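Side-chain contacts in regulatory protein RecX (Lactobacillus reuteri, PDB 3D5L), which probably modulates the activity of the recombinase RecA, as a member of the RecX family of regulators: residues A[54-59]-A[92-97]; A[163-168]-A[187-192]; A[115-120]-A[133-138]. One frame throughout, in Å; residues are numbered along the deposited sequence.

How the contacts relate
Along the chain the order is contact 1, contact 3, contact 2, and none of them touches another. Contact 1 joins helices 48-71 and 92-104 at the first three-helix domain. Contact 3 pairs helices 110-124 and 129-138 of the second such domain, and contact 2 pairs helices 155-172 and 178-191 of the third. Centres of contacts 1 and 3 lie 31 Å apart, those of contacts 3 and 2 only 19 Å, while contacts 1 and 2 are separated by 49 Å on opposite sides of the chain's centre. The contacts thus sit one after another along an elongated chain, contacts 3 and 2 each within one small helical domain.

Contact 1: A[54-59]-A[92-97]; sequences IATADQ and EEFVEP
Phe94 reaches from helix 92-104 to helix 48-71 and presses the end of its ring against one turn of it, between Thr56 and Gln59. The tight part lies at Thr56: the methyl CG2 of Thr56 meets ring atom CZ of Phe94 at 3.8 Å, lying in the ring plane at its edge, and the backbone O of Thr56 comes obliquely to the same CZ of Phe94 at 3.7 Å. The methyl is available because Thr56 places CG2 anti to its backbone N, while the hydroxyl OG1 turns back along its own helix to bond the carbonyl of Ala52. Phe94 is the buried member of the trio, and Gln60, the next residue of helix 48-71, also touches it. The ring helps to pack helix 92-104, in the first three-helix domain of the helix-turn-helix clan, on the long helix 48-71, whose Ile54 meets strand 25-31 of the N-terminal sheet. An alanine in place of Phe94 is likely to leave the methyl of Thr56 without its partner and a gap between the two helices. The looser side belongs to the exposed Gln59. Its extended chain carries the amide past the ring, NE2 of Gln59 standing 4.0 Å from CZ of Phe94 at the ring edge, with amide and ring planes 69° apart.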
loop_
_atom_site.group_PDB
_atom_site.type_symbol
_atom_site.label_atom_id
_atom_site.label_comp_id
_atom_site.label_asym_id
_atom_site.label_seq_id
_atom_site.Cartn_x
_atom_site.Cartn_y
_atom_site.Cartn_z
ATOM N N ILE A 54 26.153 13.178 0.962
ATOM C CA ILE A 54 26.194 11.929 0.204
ATOM C C ILE A 54 25.667 10.841 1.134
ATOM O O ILE A 54 24.873 9.986 0.738
ATOM C CB ILE A 54 27.650 11.595 -0.251
ATOM C CG1 ILE A 54 28.019 12.456 -1.462
ATOM C CG2 ILE A 54 27.788 10.122 -0.590
ATOM C CD1 ILE A 54 29.435 12.266 -1.966
ATOM N N ALA A 55 26.100 10.905 2.387
ATOM C CA ALA A 55 25.673 9.960 3.404
ATOM C C ALA A 55 24.156 10.009 3.599
ATOM O O ALA A 55 23.494 8.980 3.564
ATOM C CB ALA A 55 26.377 10.274 4.723
ATOM N N THR A 56 23.613 11.207 3.807
ATOM C CA THR A 56 22.170 11.366 4.006
ATOM C C THR A 56 21.395 10.837 2.801
ATOM O O THR A 56 20.355 10.191 2.952
ATOM C CB THR A 56 21.771 12.852 4.211
ATOM O OG1 THR A 56 22.569 13.434 5.254
ATOM C CG2 THR A 56 20.300 12.952 4.598
ATOM N N ALA A 57 21.896 11.126 1.606
ATOM C CA ALA A 57 21.246 10.667 0.386
ATOM C C ALA A 57 21.299 9.142 0.322
ATOM O O ALA A 57 20.314 8.505 -0.044
ATOM C CB ALA A 57 21.926 11.270 -0.833
ATOM N N ASP A 58 22.441 8.559 0.687
ATOM C CA ASP A 58 22.592 7.101 0.676
ATOM C C ASP A 58 21.677 6.464 1.728
ATOM O O ASP A 58 21.213 5.341 1.544
ATOM C CB ASP A 58 24.049 6.698 0.951
ATOM C CG ASP A 58 24.275 5.188 0.832
ATOM O OD1 ASP A 58 24.005 4.622 -0.254
ATOM O OD2 ASP A 58 24.717 4.559 1.823
ATOM N N GLN A 59 21.403 7.181 2.820
ATOM C CA GLN A 59 20.519 6.640 3.849
ATOM C C GLN A 59 19.118 6.567 3.264
ATOM O O GLN A 59 18.354 5.658 3.579
ATOM C CB GLN A 59 20.473 7.542 5.086
ATOM C CG GLN A 59 21.822 7.854 5.733
ATOM C CD GLN A 59 21.706 8.928 6.819
ATOM O OE1 GLN A 59 22.713 9.482 7.273
ATOM N NE2 GLN A 59 20.472 9.223 7.238
ATOM N N GLU A 92 11.640 11.109 9.063
ATOM C CA GLU A 92 10.381 11.648 8.555
ATOM C C GLU A 92 10.519 12.530 7.320
ATOM O O GLU A 92 9.550 12.728 6.577
ATOM C CB GLU A 92 9.666 12.409 9.673
ATOM C CG GLU A 92 8.213 12.743 9.380
ATOM C CD GLU A 92 7.393 11.522 8.960
ATOM O OE1 GLU A 92 7.373 10.500 9.697
ATOM O OE2 GLU A 92 6.756 11.600 7.886
ATOM N N GLU A 93 11.714 13.062 7.089
ATOM C CA GLU A 93 11.911 13.907 5.920
ATOM C C GLU A 93 12.089 13.040 4.664
ATOM O O GLU A 93 12.075 13.558 3.550
ATOM C CB GLU A 93 13.128 14.833 6.107
ATOM C CG GLU A 93 14.452 14.104 6.315
ATOM C CD GLU A 93 14.831 13.993 7.777
ATOM O OE1 GLU A 93 13.909 13.901 8.623
ATOM O OE2 GLU A 93 16.050 13.991 8.079
ATOM N N PHE A 94 12.251 11.728 4.847
ATOM C CA PHE A 94 12.420 10.820 3.704
ATOM C C PHE A 94 11.104 10.225 3.210
ATOM O O PHE A 94 11.013 9.792 2.059
ATOM C CB PHE A 94 13.340 9.629 4.034
ATOM C CG PHE A 94 14.733 10.003 4.433
ATOM C CD1 PHE A 94 15.259 11.249 4.121
ATOM C CD2 PHE A 94 15.541 9.082 5.086
ATOM C CE1 PHE A 94 16.561 11.569 4.449
ATOM C CE2 PHE A 94 16.852 9.396 5.418
ATOM C CZ PHE A 94 17.362 10.642 5.099
ATOM N N VAL A 95 10.106 10.182 4.086
ATOM C CA VAL A 95 8.810 9.598 3.757
ATOM C C VAL A 95 8.195 10.112 2.458
ATOM O O VAL A 95 8.049 9.361 1.488
ATOM C CB VAL A 95 7.780 9.822 4.899
ATOM C CG1 VAL A 95 6.447 9.182 4.528
ATOM C CG2 VAL A 95 8.304 9.242 6.200
ATOM N N GLU A 96 7.826 11.388 2.453
ATOM C CA GLU A 96 7.200 12.006 1.291
ATOM C C GLU A 96 8.029 11.869 0.006
ATOM O O GLU A 96 7.467 11.596 -1.050
ATOM C CB GLU A 96 6.894 13.486 1.591
ATOM C CG GLU A 96 5.841 14.116 0.676
ATOM C CD GLU A 96 4.520 13.336 0.642
ATOM O OE1 GLU A 96 3.928 13.084 1.724
ATOM O OE2 GLU A 96 4.074 12.975 -0.476
ATOM N N PRO A 97 9.365 12.075 0.071
ATOM C CA PRO A 97 10.194 11.944 -1.136
ATOM C C PRO A 97 10.160 10.518 -1.699
ATOM O O PRO A 97 10.050 10.323 -2.905
ATOM C CB PRO A 97 11.595 12.341 -0.651
ATOM C CG PRO A 97 11.300 13.328 0.431
ATOM C CD PRO A 97 10.153 12.660 1.170
#

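Contact 2: A[163-168]-A[187-192]; sequences KKLALK and QGLTTK
A buried, mainly apolar contact holds helix 155-172 against the C-terminal end of helix 178-191, with Leu165 and Leu189 at its centre. The two leucines run alongside each other head to tail, and the closest approach is methyl to methyl, CD2 of Leu165 to CD1 of Leu189 at 3.5 Å. Leu165 extends CG anti to its backbone N (chi1 172°), which carries the branched end across to the other helix. Leu189 starts less directly: its first torsion of -108° lies away from the staggered positions, yet it brings CD1 against both Leu165 and Ala166. There the methyl CB of Ala166 meets CD1 of Leu189 at 4.2 Å, and the small alanine is consistent with the close approach here, the CA atoms of Ala166 and Leu189 being 7.2 Å apart. These are the first two helices of the third three-helix domain, which belongs to the helix-turn-helix clan. Phe194 touches both leucines, and Ile202 of helix 196-202 touches Leu189, so the third helix shares the same core. Lys192, just beyond the helix, contributes only the start of its chain: CG of Lys192 packs on CD2 of Leu165 at 3.7 Å, crossing it at a slant. The backbone of Lys192 is also bonded to Gly128, between helices 110-124 and 129-138. Within the last turn, Thr190 OG1 and the backbone N of Thr191 both donate to the carbonyl O of Gln187, the hydroxyl at 2.7 Å.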
loop_
_atom_site.group_PDB
_atom_site.type_symbol
_atom_site.label_atom_id
_atom_site.label_comp_id
_atom_site.label_asym_id
_atom_site.label_seq_id
_atom_site.Cartn_x
_atom_site.Cartn_y
_atom_site.Cartn_z
ATOM N N LYS A 163 -28.557 -12.204 -0.662
ATOM C CA LYS A 163 -29.447 -13.363 -0.546
ATOM C C LYS A 163 -28.687 -14.448 0.215
ATOM O O LYS A 163 -29.217 -15.063 1.143
ATOM C CB LYS A 163 -29.842 -13.902 -1.927
ATOM C CG LYS A 163 -30.762 -13.003 -2.730
ATOM C CD LYS A 163 -30.894 -13.485 -4.184
ATOM C CE LYS A 163 -31.731 -12.508 -5.020
ATOM N NZ LYS A 163 -31.804 -12.866 -6.471
ATOM N N LYS A 164 -27.438 -14.663 -0.188
ATOM C CA LYS A 164 -26.574 -15.657 0.428
ATOM C C LYS A 164 -26.424 -15.376 1.921
ATOM O O LYS A 164 -26.612 -16.265 2.756
ATOM C CB LYS A 164 -25.203 -15.644 -0.262
ATOM C CG LYS A 164 -24.145 -16.492 0.402
ATOM C CD LYS A 164 -24.451 -17.977 0.309
ATOM C CE LYS A 164 -23.433 -18.791 1.117
ATOM N NZ LYS A 164 -22.019 -18.481 0.736
ATOM N N LEU A 165 -26.094 -14.136 2.256
ATOM C CA LEU A 165 -25.936 -13.734 3.651
ATOM C C LEU A 165 -27.262 -13.895 4.405
ATOM O O LEU A 165 -27.296 -14.443 5.505
ATOM C CB LEU A 165 -25.474 -12.273 3.725
ATOM C CG LEU A 165 -25.402 -11.552 5.072
ATOM C CD1 LEU A 165 -24.309 -12.152 5.931
ATOM C CD2 LEU A 165 -25.139 -10.063 4.833
ATOM N N ALA A 166 -28.349 -13.409 3.808
ATOM C CA ALA A 166 -29.665 -13.492 4.435
ATOM C C ALA A 166 -30.077 -14.939 4.708
ATOM O O ALA A 166 -30.641 -15.236 5.758
ATOM C CB ALA A 166 -30.721 -12.801 3.559
ATOM N N LEU A 167 -29.793 -15.837 3.769
ATOM C CA LEU A 167 -30.150 -17.236 3.948
ATOM C C LEU A 167 -29.351 -17.810 5.094
ATOM O O LEU A 167 -29.825 -18.665 5.837
ATOM C CB LEU A 167 -29.870 -18.041 2.675
ATOM C CG LEU A 167 -30.759 -17.750 1.462
ATOM C CD1 LEU A 167 -30.456 -18.772 0.366
ATOM C CD2 LEU A 167 -32.238 -17.821 1.863
ATOM N N LYS A 168 -28.124 -17.331 5.220
ATOM C CA LYS A 168 -27.226 -17.769 6.270
ATOM C C LYS A 168 -27.673 -17.150 7.597
ATOM O O LYS A 168 -27.537 -17.772 8.649
ATOM C CB LYS A 168 -25.795 -17.355 5.907
ATOM C CG LYS A 168 -24.747 -17.547 6.984
ATOM C CD LYS A 168 -23.356 -17.332 6.388
ATOM C CE LYS A 168 -22.296 -17.082 7.449
ATOM N NZ LYS A 168 -22.397 -15.722 8.058
ATOM N N GLN A 187 -31.361 -6.000 9.958
ATOM C CA GLN A 187 -30.293 -5.298 10.641
ATOM C C GLN A 187 -28.926 -5.878 10.278
ATOM O O GLN A 187 -27.961 -5.133 10.087
ATOM C CB GLN A 187 -30.525 -5.356 12.153
ATOM C CG GLN A 187 -31.643 -4.422 12.624
ATOM C CD GLN A 187 -32.084 -4.677 14.067
ATOM O OE1 GLN A 187 -31.256 -4.784 14.976
ATOM N NE2 GLN A 187 -33.393 -4.767 14.278
ATOM N N GLY A 188 -28.846 -7.201 10.177
ATOM C CA GLY A 188 -27.587 -7.832 9.831
ATOM C C GLY A 188 -27.081 -7.363 8.475
ATOM O O GLY A 188 -25.897 -7.077 8.308
ATOM N N LEU A 189 -27.976 -7.287 7.498
ATOM C CA LEU A 189 -27.586 -6.842 6.176
ATOM C C LEU A 189 -27.104 -5.397 6.219
ATOM O O LEU A 189 -26.112 -5.057 5.585
ATOM C CB LEU A 189 -28.757 -6.970 5.197
ATOM C CG LEU A 189 -28.676 -8.082 4.138
ATOM C CD1 LEU A 189 -28.541 -9.449 4.801
ATOM C CD2 LEU A 189 -29.923 -8.033 3.264
ATOM N N THR A 190 -27.792 -4.549 6.977
ATOM C CA THR A 190 -27.404 -3.145 7.052
ATOM C C THR A 190 -26.057 -2.936 7.726
ATOM O O THR A 190 -25.290 -2.064 7.318
ATOM C CB THR A 190 -28.465 -2.283 7.782
ATOM O OG1 THR A 190 -28.506 -2.639 9.164
ATOM C CG2 THR A 190 -29.841 -2.495 7.166
ATOM N N THR A 191 -25.757 -3.722 8.753
ATOM C CA THR A 191 -24.476 -3.555 9.422
ATOM C C THR A 191 -23.376 -4.167 8.561
ATOM O O THR A 191 -22.189 -3.989 8.839
ATOM C CB THR A 191 -24.455 -4.201 10.833
ATOM O OG1 THR A 191 -24.350 -5.624 10.719
ATOM C CG2 THR A 191 -25.721 -3.841 11.595
ATOM N N LYS A 192 -23.776 -4.890 7.518
ATOM C CA LYS A 192 -22.821 -5.501 6.597
ATOM C C LYS A 192 -22.575 -4.546 5.426
ATOM O O LYS A 192 -21.773 -4.835 4.540
ATOM C CB LYS A 192 -23.343 -6.836 6.073
ATOM C CG LYS A 192 -22.421 -8.018 6.354
ATOM C CD LYS A 192 -22.425 -8.388 7.833
ATOM C CE LYS A 192 -21.381 -9.452 8.165
ATOM N NZ LYS A 192 -19.972 -8.982 8.013
#

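Contact 3: A[115-120]-A[133-138]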
loop_
_atom_site.group_PDB
_atom_site.type_symbol
_atom_site.label_atom_id
_atom_site.label_comp_id
_atom_site.label_asym_id
_atom_site.label_seq_id
_atom_site.Cartn_x
_atom_site.Cartn_y
_atom_site.Cartn_z
ATOM N N ALA A 115 -9.662 -1.346 -6.373
ATOM C CA ALA A 115 -10.415 -2.141 -7.332
ATOM C C ALA A 115 -10.149 -3.632 -7.107
ATOM O O ALA A 115 -11.079 -4.441 -7.129
ATOM C CB ALA A 115 -10.037 -1.746 -8.768
ATOM N N SER A 116 -8.884 -3.988 -6.905
ATOM C CA SER A 116 -8.505 -5.381 -6.680
ATOM C C SER A 116 -9.093 -5.881 -5.376
ATOM O O SER A 116 -9.474 -7.044 -5.256
ATOM C CB SER A 116 -6.980 -5.526 -6.614
ATOM O OG SER A 116 -6.384 -5.219 -7.864
ATOM N N TYR A 117 -9.142 -4.992 -4.389
ATOM C CA TYR A 117 -9.690 -5.349 -3.094
ATOM C C TYR A 117 -11.163 -5.686 -3.229
ATOM O O TYR A 117 -11.625 -6.703 -2.716
ATOM C CB TYR A 117 -9.527 -4.197 -2.108
ATOM C CG TYR A 117 -10.105 -4.500 -0.747
ATOM C CD1 TYR A 117 -9.380 -5.238 0.190
ATOM C CD2 TYR A 117 -11.379 -4.058 -0.397
ATOM C CE1 TYR A 117 -9.904 -5.526 1.440
ATOM C CE2 TYR A 117 -11.920 -4.344 0.856
ATOM C CZ TYR A 117 -11.173 -5.078 1.769
ATOM O OH TYR A 117 -11.691 -5.353 3.015
ATOM N N VAL A 118 -11.903 -4.829 -3.922
ATOM C CA VAL A 118 -13.334 -5.056 -4.097
ATOM C C VAL A 118 -13.570 -6.366 -4.837
ATOM O O VAL A 118 -14.374 -7.190 -4.399
ATOM C CB VAL A 118 -14.005 -3.880 -4.843
ATOM C CG1 VAL A 118 -15.436 -4.232 -5.206
ATOM C CG2 VAL A 118 -14.001 -2.642 -3.943
ATOM N N ARG A 119 -12.857 -6.567 -5.942
ATOM C CA ARG A 119 -12.985 -7.792 -6.713
ATOM C C ARG A 119 -12.761 -9.024 -5.826
ATOM O O ARG A 119 -13.540 -9.975 -5.859
ATOM C CB ARG A 119 -11.982 -7.786 -7.870
ATOM C CG ARG A 119 -11.945 -9.072 -8.682
ATOM C CD ARG A 119 -13.343 -9.569 -8.974
ATOM N NE ARG A 119 -14.197 -8.496 -9.470
ATOM C CZ ARG A 119 -15.461 -8.657 -9.848
ATOM N NH1 ARG A 119 -16.028 -9.859 -9.787
ATOM N NH2 ARG A 119 -16.156 -7.612 -10.281
ATOM N N THR A 120 -11.697 -9.008 -5.031
ATOM C CA THR A 120 -11.407 -10.131 -4.148
ATOM C C THR A 120 -12.531 -10.311 -3.124
ATOM O O THR A 120 -12.865 -11.437 -2.774
ATOM C CB THR A 120 -10.089 -9.936 -3.375
ATOM O OG1 THR A 120 -8.999 -9.796 -4.293
ATOM C CG2 THR A 120 -9.821 -11.137 -2.484
ATOM N N ARG A 133 -16.530 0.342 1.816
ATOM C CA ARG A 133 -16.195 1.765 1.825
ATOM C C ARG A 133 -15.488 2.149 3.124
ATOM O O ARG A 133 -14.516 2.906 3.125
ATOM C CB ARG A 133 -17.467 2.612 1.667
ATOM C CG ARG A 133 -17.213 4.110 1.447
ATOM C CD ARG A 133 -18.522 4.913 1.360
ATOM N NE ARG A 133 -19.419 4.411 0.328
ATOM C CZ ARG A 133 -20.638 3.927 0.571
ATOM N NH1 ARG A 133 -21.102 3.888 1.821
ATOM N NH2 ARG A 133 -21.395 3.472 -0.431
ATOM N N GLN A 134 -15.991 1.626 4.229
ATOM C CA GLN A 134 -15.412 1.899 5.527
ATOM C C GLN A 134 -14.008 1.314 5.625
ATOM O O GLN A 134 -13.111 1.938 6.179
ATOM C CB GLN A 134 -16.306 1.311 6.620
ATOM C CG GLN A 134 -15.748 1.459 8.021
ATOM C CD GLN A 134 -16.737 1.028 9.090
ATOM O OE1 GLN A 134 -17.210 -0.115 9.097
ATOM N NE2 GLN A 134 -17.046 1.942 10.010
ATOM N N HIS A 135 -13.813 0.117 5.080
ATOM C CA HIS A 135 -12.502 -0.523 5.132
ATOM C C HIS A 135 -11.463 0.205 4.279
ATOM O O HIS A 135 -10.310 0.338 4.679
ATOM C CB HIS A 135 -12.600 -1.972 4.666
ATOM C CG HIS A 135 -11.336 -2.749 4.850
ATOM N ND1 HIS A 135 -11.052 -3.445 6.004
ATOM C CD2 HIS A 135 -10.257 -2.905 4.042
ATOM C CE1 HIS A 135 -9.856 -3.998 5.901
ATOM N NE2 HIS A 135 -9.353 -3.684 4.719
ATOM N N LEU A 136 -11.865 0.666 3.100
ATOM C CA LEU A 136 -10.941 1.373 2.221
ATOM C C LEU A 136 -10.616 2.774 2.736
ATOM O O LEU A 136 -9.528 3.288 2.482
ATOM C CB LEU A 136 -11.502 1.420 0.794
ATOM C CG LEU A 136 -11.527 0.024 0.145
ATOM C CD1 LEU A 136 -12.325 0.052 -1.156
ATOM C CD2 LEU A 136 -10.089 -0.461 -0.093
ATOM N N ARG A 137 -11.552 3.394 3.451
ATOM C CA ARG A 137 -11.304 4.714 4.025
ATOM C C ARG A 137 -10.187 4.532 5.055
ATOM O O ARG A 137 -9.281 5.358 5.151
ATOM C CB ARG A 137 -12.556 5.268 4.725
ATOM C CG ARG A 137 -13.527 6.025 3.828
ATOM C CD ARG A 137 -14.861 6.283 4.547
ATOM N NE ARG A 137 -15.726 7.195 3.803
ATOM C CZ ARG A 137 -17.024 7.381 4.046
ATOM N NH1 ARG A 137 -17.634 6.712 5.021
ATOM N NH2 ARG A 137 -17.712 8.252 3.316
ATOM N N GLN A 138 -10.243 3.433 5.802
ATOM C CA GLN A 138 -9.225 3.142 6.819
ATOM C C GLN A 138 -7.861 2.815 6.214
ATOM O O GLN A 138 -6.838 2.957 6.874
ATOM C CB GLN A 138 -9.669 1.976 7.716
ATOM C CG GLN A 138 -10.895 2.251 8.588
ATOM C CD GLN A 138 -11.226 1.080 9.528
ATOM O OE1 GLN A 138 -10.430 0.726 10.409
ATOM N NE2 GLN A 138 -12.403 0.478 9.341
#
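Tyr117 lays its phenol oxygen over the imidazole of His135, where helix 110-124 faces helix 129-138 in the second three-helix domain. Both residues set CG anti to the backbone N (chi1 179° for Tyr117, -173° for His135), which sends both rings into the space between the helices. Their planes come out nearly parallel, 3° apart, but offset enough that little of one ring lies over the other, with centroids 4.8 Å apart. It is therefore OH of Tyr117 that lies over the face of His135, near the rim and 3.0 Å from CD2 of His135, while CZ of Tyr117 is 3.3 Å from the same CD2. Leu136 turns CG the other way, anti to its carbonyl carbon, and its two methyls divide the work: CD2 of Leu136 to CD2 of Tyr117 at 3.8 Å, CD1 of Leu136 to CG2 of Val118 at 4.2 Å. Val118 also meets Ala149 and Leu136 meets Ile146, both of helix 143-149, so this apolar side runs into the domain core. An electron-rich oxygen over the imidazole face would probably be held more strongly if His135 carried a positive charge, whereas the leucine and valine side depends on apolar packing alone.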